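Local structure of insecticidal Delta-Endotoxin Cry8Ea1 (Bacillus Thuringiensis, 3EB7) at residues Gly288-Ser293 against Leu298-Gly303; Ala348-Leu351 against Ser356-Tyr359; Asp560-Ser565 against Asp581-Ile586. The protein is toxic to the underground larvae of Holotrichia parallela, probably by binding gut receptors and forming pores in the gut membrane, as other three-domain Cry toxins do. All coordinates share one frame; numbering follows the deposited sequence.

Contact 1: residues Gly288-Ser293 against Leu298-Gly303; sequences GRSSFS and LKKWIG. With SO4 (sulfate ion), chain E.
G288 and S290 zip onto K300 and L298 through two pairs of backbone hydrogen bonds, part of the ladder of an antiparallel hairpin. G288 N gives to K300 O and K300 N returns to G288 O at 2.9 Å; the second pair joins S290 and L298, S290 N reaching L298 O at 2.8 Å in a nearly straight bond (172° at the hydrogen). Between them R289 and K299 form the non-hydrogen-bonded pair, their CA atoms 4.4 Å apart, and send their side chains to one face. R289 has CG anti to its N (chi1 -172°) and runs extended to NE, K299 is extended beyond CG, and the two chains cross obliquely with R289 CG 4.2 Å from K299 CG. A sulfate, probably from the crystallisation liquor, sits by both: K299 NZ holds its O3 by a weak hydrogen bond of 3.2 Å, while R289 NE merely lies near its O4. The two cations thus frame an anion, which probably offsets their like charge. S290, L298 and K300 project from the reverse face. K300 CG stands between its own N and carbonyl carbon (chi1 58°); the chain, extended as far as CE, brings CE to 3.4 Å from S290 OG, and the bend at chi4 then sets NZ. A water joins the two polar ends, 2.7 Å from K300 NZ and 2.9 Å from S290 OG, and D426 pairs with the same ammonium in a salt bridge. Further along, I302 lays CG1 and CD1 against G288 N; with G303 it faces Y286 in a classic beta bulge. The strands, 278-292 and 296-310, are the middle two of a four-stranded antiparallel sheet, flanked by 330-335 and 316-321, and the S290 and L298 face packs on strands 340-352 and 357-369.

Contact 2: residues Ala348-Leu351 against Ser356-Tyr359; sequences AGVL and SKYY
L351 and Y358 grip each other by a pair of backbone hydrogen bonds: L351 N to Y358 O at 2.8 Å, and Y358 N back to L351 O at 3.1 Å, both close to straight. Their side chains leave the same face side by side, and L351 CD2 rests 4.0 Å from Y358 CD1. The tyrosine ring also turns its edge to the backbone, with L351 O near the ring plane and 3.6 Å from Y358 CD1, a favourable way for a carbonyl to meet aromatic hydrogens. V350 and Y359 make the next pair, non-hydrogen-bonded, with side chains on the other face. Here the valine meets the ring: V350 CG2 touches Y359 CE2 at 3.7 Å, and CG1 stands over one ring face. Y359 has CG beside its backbone N (chi1 -62°), from where the ring comes back toward V350. Of the K357 side chain, CB lies 4.0 Å from V350 CG1 before the rest leads away, while K357 CA makes a CA-H...O contact with L351 O. One step out, G349 bonds through its backbone to G360, carrying the ladder on, and L351 is backed by S290, F292 and L298. The hairpin of strands 340-352 and 357-369 forms the centre of a four-stranded antiparallel sheet, with 389-394 bonded beside 340-352 and 376-381 beside 357-369; its L351 and Y358 face lies against strands 278-292 and 296-310.

Contact 3: residues Asp560-Ser565 against Asp581-Ile586; sequences DTLKIS and DRIELI
I564 and I583 point at each other from two facing sheets and meet tip to tip. I564 CG1 comes within 3.8 Å of I583 CD1, and the I564 CD1 methyl lies 3.9 Å from that same I583 CD1, so the end of I583 is held against two carbons of its partner. In both residues CG1 lies anti to the carbonyl carbon (chi1 -58° in I564, -63° in I583), which leaves the ethyl arm to make the contact. Two residues along each strand, L562 meets L585: L562 CD2 faces L585 CD1 at 4.1 Å, again end on, and also lies 4.4 Å from I583 CD1. Thus L562 bridges the two residues of the opposing strand. No hydrogen bond crosses the gap; with the strand axes 9.7 Å apart, only side chains can span it. R582 and E584 belong to the alternate set: R582 NE binds E584 OE2 at 3.1 Å, and R502 and R504 extend this charged network through E584 and D581. V501 also packs on I583 and L585, and L513 on I564. Two sheets, one holding strand 559-567 and the other strand 578-588, packed face to face over aliphatic side chains, make the beta sandwich characteristic of the C-terminal domain of three-domain Cry toxins.

How the contacts relate
Contacts 1 and 2 are both hairpin ladders of the middle domain, centres about 9 Å apart, and they touch: S290 OG lies 3.3 Å from Y358 CD2, and L298 CD2 3.6 Å from Y358 O, so the two sheets meet there. Contact 3 lies about 49 Å, centre to centre, from either, in the C-terminal domain. Contacts 1 and 2 each hold neighbouring strands within their own sheet by backbone bonds, whereas contact 3 joins separate sheets by side chains alone. Exposure differs too: contact 3 is wholly buried and aliphatic at its touching residues, contact 1 is mostly buried but sends R289 to the surface, and contact 2 is partly buried, mixing aromatic and aliphatic groups.

Contact 1: residues Gly288-Ser293 against Leu298-Gly303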
loop_
_atom_site.group_PDB
_atom_site.type_symbol
_atom_site.label_atom_id
_atom_site.label_comp_id
_atom_site.label_asym_id
_atom_site.label_seq_id
_atom_site.Cartn_x
_atom_site.Cartn_y
_atom_site.Cartn_z
ATOM N N GLY A 288 -21.668 -12.984 23.537
ATOM C CA GLY A 288 -22.643 -12.686 24.560
ATOM C C GLY A 288 -24.032 -12.616 23.950
ATOM O O GLY A 288 -24.202 -12.498 22.753
ATOM N N ARG A 289 -25.025 -12.721 24.816
ATOM C CA ARG A 289 -26.417 -12.651 24.448
ATOM C C ARG A 289 -27.021 -11.409 25.119
ATOM O O ARG A 289 -26.954 -11.269 26.344
ATOM C CB ARG A 289 -27.152 -13.929 24.883
ATOM C CG ARG A 289 -28.580 -14.004 24.365
ATOM C CD ARG A 289 -29.214 -15.388 24.658
ATOM N NE ARG A 289 -30.489 -15.621 23.973
ATOM C CZ ARG A 289 -31.655 -15.092 24.343
ATOM N NH1 ARG A 289 -31.732 -14.288 25.389
ATOM N NH2 ARG A 289 -32.756 -15.373 23.680
ATOM N N SER A 290 -27.571 -10.504 24.312
ATOM C CA SER A 290 -28.413 -9.409 24.794
ATOM C C SER A 290 -29.824 -9.707 24.336
ATOM O O SER A 290 -30.045 -10.110 23.202
ATOM C CB SER A 290 -27.975 -8.099 24.175
ATOM O OG SER A 290 -26.609 -7.875 24.430
ATOM N N SER A 291 -30.785 -9.538 25.220
ATOM C CA SER A 291 -32.145 -9.867 24.846
ATOM C C SER A 291 -33.117 -8.790 25.226
ATOM O O SER A 291 -32.972 -8.055 26.214
ATOM C CB SER A 291 -32.611 -11.211 25.411
ATOM O OG SER A 291 -32.976 -11.082 26.769
ATOM N N PHE A 292 -34.149 -8.700 24.433
ATOM C CA PHE A 292 -35.224 -7.788 24.659
ATOM C C PHE A 292 -36.519 -8.513 24.394
ATOM O O PHE A 292 -36.698 -9.038 23.345
ATOM C CB PHE A 292 -35.118 -6.583 23.719
ATOM C CG PHE A 292 -36.270 -5.716 23.795
ATOM C CD1 PHE A 292 -36.621 -5.160 24.986
ATOM C CD2 PHE A 292 -37.080 -5.545 22.724
ATOM C CE1 PHE A 292 -37.705 -4.406 25.087
ATOM C CE2 PHE A 292 -38.172 -4.783 22.823
ATOM C CZ PHE A 292 -38.484 -4.207 24.006
ATOM N N SER A 293 -37.443 -8.530 25.333
ATOM C CA SER A 293 -38.675 -9.237 25.079
ATOM C C SER A 293 -38.413 -10.684 24.702
ATOM O O SER A 293 -37.315 -11.150 24.737
ATOM C CB SER A 293 -39.439 -8.573 23.925
ATOM O OG SER A 293 -40.812 -8.603 24.133
ATOM N N LEU A 298 -29.950 -10.536 20.406
ATOM C CA LEU A 298 -28.695 -10.371 19.700
ATOM C C LEU A 298 -27.585 -11.198 20.373
ATOM O O LEU A 298 -27.213 -10.946 21.540
ATOM C CB LEU A 298 -28.323 -8.871 19.618
ATOM C CG LEU A 298 -27.027 -8.379 18.950
ATOM C CD1 LEU A 298 -26.965 -8.739 17.445
ATOM C CD2 LEU A 298 -26.804 -6.838 19.208
ATOM N N LYS A 299 -27.070 -12.174 19.641
ATOM C CA LYS A 299 -25.842 -12.838 20.073
ATOM C C LYS A 299 -24.683 -12.246 19.282
ATOM O O LYS A 299 -24.639 -12.330 18.045
ATOM C CB LYS A 299 -25.903 -14.327 19.851
ATOM C CG LYS A 299 -26.761 -15.069 20.779
ATOM C CD LYS A 299 -26.922 -16.465 20.190
ATOM C CE LYS A 299 -27.280 -17.455 21.224
ATOM N NZ LYS A 299 -27.908 -18.616 20.513
ATOM N N LYS A 300 -23.739 -11.645 20.004
ATOM C CA LYS A 300 -22.772 -10.767 19.367
ATOM C C LYS A 300 -21.353 -10.997 19.872
ATOM O O LYS A 300 -21.145 -11.557 20.922
ATOM C CB LYS A 300 -23.195 -9.294 19.533
ATOM C CG LYS A 300 -23.354 -8.841 20.961
ATOM C CD LYS A 300 -23.525 -7.304 21.017
ATOM C CE LYS A 300 -24.186 -6.791 22.320
ATOM N NZ LYS A 300 -23.260 -6.962 23.446
ATOM N N TRP A 301 -20.396 -10.546 19.080
ATOM C CA TRP A 301 -18.969 -10.594 19.356
ATOM C C TRP A 301 -18.686 -9.570 20.466
ATOM O O TRP A 301 -18.779 -8.321 20.234
ATOM C CB TRP A 301 -18.279 -10.191 18.044
ATOM C CG TRP A 301 -16.745 -10.164 17.972
ATOM C CD1 TRP A 301 -15.842 -9.774 18.953
ATOM C CD2 TRP A 301 -15.954 -10.483 16.809
ATOM N NE1 TRP A 301 -14.544 -9.868 18.458
ATOM C CE2 TRP A 301 -14.589 -10.278 17.150
ATOM C CE3 TRP A 301 -16.271 -10.911 15.512
ATOM C CZ2 TRP A 301 -13.547 -10.526 16.247
ATOM C CZ3 TRP A 301 -15.232 -11.161 14.616
ATOM C CH2 TRP A 301 -13.879 -10.960 14.995
ATOM N N ILE A 302 -18.407 -10.086 21.667
ATOM C CA ILE A 302 -18.077 -9.252 22.842
ATOM C C ILE A 302 -16.581 -9.241 23.236
ATOM O O ILE A 302 -16.186 -8.511 24.143
ATOM C CB ILE A 302 -18.915 -9.604 24.120
ATOM C CG1 ILE A 302 -18.623 -11.040 24.590
ATOM C CG2 ILE A 302 -20.380 -9.361 23.901
ATOM C CD1 ILE A 302 -19.237 -11.411 25.979
ATOM N N GLY A 303 -15.765 -10.044 22.567
ATOM C CA GLY A 303 -14.325 -10.088 22.821
ATOM C C GLY A 303 -13.701 -11.128 21.922
ATOM O O GLY A 303 -14.416 -11.942 21.323
HETATM S S SO4 E . -30.209 -19.799 22.975
HETATM O O1 SO4 E . -31.319 -20.224 23.822
HETATM O O2 SO4 E . -29.276 -20.912 22.798
HETATM O O3 SO4 E . -30.804 -19.376 21.699
HETATM O O4 SO4 E . -29.463 -18.677 23.554
HETATM O O HOH W 1 -24.108 -9.315 24.585
#

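Contact 2: residues Ala348-Leu351 against Ser356-Tyr359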
loop_
_atom_site.group_PDB
_atom_site.type_symbol
_atom_site.label_atom_id
_atom_site.label_comp_id
_atom_site.label_asym_id
_atom_site.label_seq_id
_atom_site.Cartn_x
_atom_site.Cartn_y
_atom_site.Cartn_z
ATOM N N ALA A 348 -23.249 -5.971 11.052
ATOM C CA ALA A 348 -23.298 -5.104 12.183
ATOM C C ALA A 348 -24.771 -4.983 12.651
ATOM O O ALA A 348 -25.635 -4.455 11.927
ATOM C CB ALA A 348 -22.678 -3.758 11.828
ATOM N N GLY A 349 -25.046 -5.510 13.853
ATOM C CA GLY A 349 -26.394 -5.656 14.387
ATOM C C GLY A 349 -26.723 -4.554 15.370
ATOM O O GLY A 349 -25.810 -3.964 15.993
ATOM N N VAL A 350 -28.022 -4.265 15.477
ATOM C CA VAL A 350 -28.590 -3.385 16.520
ATOM C C VAL A 350 -29.815 -4.081 17.087
ATOM O O VAL A 350 -30.722 -4.484 16.323
ATOM C CB VAL A 350 -29.112 -1.990 16.000
ATOM C CG1 VAL A 350 -29.421 -1.064 17.196
ATOM C CG2 VAL A 350 -28.136 -1.333 15.079
ATOM N N LEU A 351 -29.843 -4.227 18.401
ATOM C CA LEU A 351 -31.045 -4.695 19.080
ATOM C C LEU A 351 -31.752 -3.477 19.704
ATOM O O LEU A 351 -31.192 -2.818 20.591
ATOM C CB LEU A 351 -30.730 -5.775 20.145
ATOM C CG LEU A 351 -31.919 -6.336 20.958
ATOM C CD1 LEU A 351 -32.774 -7.305 20.124
ATOM C CD2 LEU A 351 -31.473 -7.017 22.232
ATOM N N SER A 356 -33.118 1.673 25.297
ATOM C CA SER A 356 -31.727 1.673 24.829
ATOM C C SER A 356 -31.522 0.885 23.527
ATOM O O SER A 356 -32.402 0.147 23.077
ATOM C CB SER A 356 -30.781 1.156 25.938
ATOM O OG SER A 356 -31.166 -0.134 26.397
ATOM N N LYS A 357 -30.356 1.075 22.913
ATOM C CA LYS A 357 -29.939 0.273 21.773
ATOM C C LYS A 357 -28.664 -0.470 22.133
ATOM O O LYS A 357 -27.830 0.069 22.834
ATOM C CB LYS A 357 -29.675 1.150 20.562
ATOM C CG LYS A 357 -30.831 2.051 20.199
ATOM C CD LYS A 357 -30.576 2.796 18.908
ATOM C CE LYS A 357 -31.282 4.109 18.936
ATOM N NZ LYS A 357 -30.559 5.072 19.803
ATOM N N TYR A 358 -28.526 -1.693 21.640
ATOM C CA TYR A 358 -27.306 -2.481 21.794
ATOM C C TYR A 358 -26.727 -2.739 20.422
ATOM O O TYR A 358 -27.399 -3.345 19.561
ATOM C CB TYR A 358 -27.573 -3.885 22.332
ATOM C CG TYR A 358 -28.325 -4.100 23.621
ATOM C CD1 TYR A 358 -29.696 -3.816 23.740
ATOM C CD2 TYR A 358 -27.686 -4.729 24.698
ATOM C CE1 TYR A 358 -30.400 -4.099 24.923
ATOM C CE2 TYR A 358 -28.378 -5.040 25.884
ATOM C CZ TYR A 358 -29.725 -4.717 25.993
ATOM O OH TYR A 358 -30.361 -5.032 27.183
ATOM N N TYR A 359 -25.474 -2.342 20.234
ATOM C CA TYR A 359 -24.780 -2.563 18.982
ATOM C C TYR A 359 -23.868 -3.752 19.119
ATOM O O TYR A 359 -23.368 -4.017 20.221
ATOM C CB TYR A 359 -23.975 -1.320 18.587
ATOM C CG TYR A 359 -24.851 -0.112 18.353
ATOM C CD1 TYR A 359 -25.130 0.764 19.386
ATOM C CD2 TYR A 359 -25.368 0.158 17.093
ATOM C CE1 TYR A 359 -25.932 1.875 19.177
ATOM C CE2 TYR A 359 -26.184 1.262 16.869
ATOM C CZ TYR A 359 -26.462 2.098 17.915
ATOM O OH TYR A 359 -27.242 3.176 17.730
#

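Contact 3: residues Asp560-Ser565 against Asp581-Ile586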
loop_
_atom_site.group_PDB
_atom_site.type_symbol
_atom_site.label_atom_id
_atom_site.label_comp_id
_atom_site.label_asym_id
_atom_site.label_seq_id
_atom_site.Cartn_x
_atom_site.Cartn_y
_atom_site.Cartn_z
ATOM N N ASP A 560 17.513 -19.585 3.979
ATOM C CA ASP A 560 18.658 -18.821 4.481
ATOM C C ASP A 560 18.196 -17.556 5.221
ATOM O O ASP A 560 16.993 -17.245 5.272
ATOM C CB ASP A 560 19.649 -18.499 3.334
ATOM C CG ASP A 560 21.140 -18.660 3.751
ATOM O OD1 ASP A 560 21.513 -18.498 4.927
ATOM O OD2 ASP A 560 21.965 -18.931 2.884
ATOM N N THR A 561 19.132 -16.860 5.850
ATOM C CA THR A 561 18.782 -15.667 6.591
ATOM C C THR A 561 19.620 -14.519 6.117
ATOM O O THR A 561 20.672 -14.734 5.548
ATOM C CB THR A 561 19.003 -15.818 8.090
ATOM O OG1 THR A 561 20.345 -16.214 8.300
ATOM C CG2 THR A 561 18.093 -16.873 8.675
ATOM N N LEU A 562 19.117 -13.302 6.343
ATOM C CA LEU A 562 19.851 -12.077 6.099
ATOM C C LEU A 562 19.662 -11.168 7.305
ATOM O O LEU A 562 18.642 -11.218 7.982
ATOM C CB LEU A 562 19.320 -11.424 4.843
ATOM C CG LEU A 562 20.246 -11.031 3.676
ATOM C CD1 LEU A 562 21.443 -11.975 3.431
ATOM C CD2 LEU A 562 19.389 -10.899 2.398
ATOM N N LYS A 563 20.647 -10.332 7.591
ATOM C CA LYS A 563 20.548 -9.459 8.752
ATOM C C LYS A 563 21.450 -8.270 8.501
ATOM O O LYS A 563 22.558 -8.443 8.020
ATOM C CB LYS A 563 20.933 -10.213 10.049
ATOM C CG LYS A 563 20.907 -9.351 11.319
ATOM C CD LYS A 563 21.390 -10.136 12.498
ATOM C CE LYS A 563 22.560 -9.437 13.103
ATOM N NZ LYS A 563 23.573 -10.293 13.799
ATOM N N ILE A 564 20.953 -7.070 8.791
ATOM C CA ILE A 564 21.704 -5.866 8.535
ATOM C C ILE A 564 22.118 -5.308 9.878
ATOM O O ILE A 564 21.301 -5.215 10.805
ATOM C CB ILE A 564 20.883 -4.802 7.719
ATOM C CG1 ILE A 564 20.377 -5.341 6.360
ATOM C CG2 ILE A 564 21.689 -3.510 7.507
ATOM C CD1 ILE A 564 21.413 -6.051 5.509
ATOM N N SER A 565 23.398 -4.961 9.989
ATOM C CA SER A 565 23.938 -4.376 11.220
ATOM C C SER A 565 24.486 -2.985 10.956
ATOM O O SER A 565 25.192 -2.778 9.947
ATOM C CB SER A 565 25.051 -5.277 11.759
ATOM O OG SER A 565 24.510 -6.524 12.182
ATOM N N ASP A 581 15.132 1.006 5.117
ATOM C CA ASP A 581 13.876 0.757 4.401
ATOM C C ASP A 581 13.817 -0.673 3.901
ATOM O O ASP A 581 12.994 -1.456 4.361
ATOM C CB ASP A 581 13.687 1.746 3.237
ATOM C CG ASP A 581 12.578 1.308 2.226
ATOM O OD1 ASP A 581 12.715 1.635 1.038
ATOM O OD2 ASP A 581 11.560 0.651 2.592
ATOM N N ARG A 582 14.689 -1.012 2.968
ATOM C CA ARG A 582 14.620 -2.306 2.334
ATOM C C ARG A 582 15.981 -2.763 1.847
ATOM O O ARG A 582 16.887 -1.954 1.645
ATOM C CB ARG A 582 13.651 -2.243 1.150
ATOM C CG ARG A 582 14.020 -1.224 0.052
ATOM C CD ARG A 582 13.030 -1.381 -1.089
ATOM N NE ARG A 582 13.079 -0.344 -2.127
ATOM C CZ ARG A 582 12.137 0.583 -2.311
ATOM N NH1 ARG A 582 12.234 1.471 -3.299
ATOM N NH2 ARG A 582 11.098 0.638 -1.493
ATOM N N ILE A 583 16.106 -4.060 1.637
ATOM C CA ILE A 583 17.256 -4.626 0.947
ATOM C C ILE A 583 16.776 -5.004 -0.434
ATOM O O ILE A 583 15.668 -5.514 -0.588
ATOM C CB ILE A 583 17.712 -5.916 1.606
ATOM C CG1 ILE A 583 18.179 -5.685 3.036
ATOM C CG2 ILE A 583 18.797 -6.608 0.769
ATOM C CD1 ILE A 583 17.991 -6.965 3.912
ATOM N N GLU A 584 17.596 -4.744 -1.444
ATOM C CA GLU A 584 17.324 -5.254 -2.788
ATOM C C GLU A 584 18.463 -6.191 -3.123
ATOM O O GLU A 584 19.638 -5.873 -2.898
ATOM C CB GLU A 584 17.171 -4.141 -3.829
ATOM C CG GLU A 584 16.215 -3.021 -3.366
ATOM C CD GLU A 584 16.050 -1.907 -4.387
ATOM O OE1 GLU A 584 16.967 -1.676 -5.187
ATOM O OE2 GLU A 584 14.995 -1.247 -4.401
ATOM N N LEU A 585 18.067 -7.364 -3.618
ATOM C CA LEU A 585 18.946 -8.425 -4.037
ATOM C C LEU A 585 18.956 -8.435 -5.551
ATOM O O LEU A 585 17.902 -8.493 -6.195
ATOM C CB LEU A 585 18.453 -9.766 -3.494
ATOM C CG LEU A 585 18.752 -9.937 -2.002
ATOM C CD1 LEU A 585 17.787 -10.926 -1.340
ATOM C CD2 LEU A 585 20.210 -10.379 -1.828
ATOM N N ILE A 586 20.167 -8.383 -6.099
ATOM C CA ILE A 586 20.394 -8.195 -7.523
ATOM C C ILE A 586 21.235 -9.379 -7.976
ATOM O O ILE A 586 22.379 -9.527 -7.524
ATOM C CB ILE A 586 21.140 -6.827 -7.779
ATOM C CG1 ILE A 586 20.334 -5.659 -7.189
ATOM C CG2 ILE A 586 21.488 -6.595 -9.287
ATOM C CD1 ILE A 586 21.166 -4.533 -6.654
#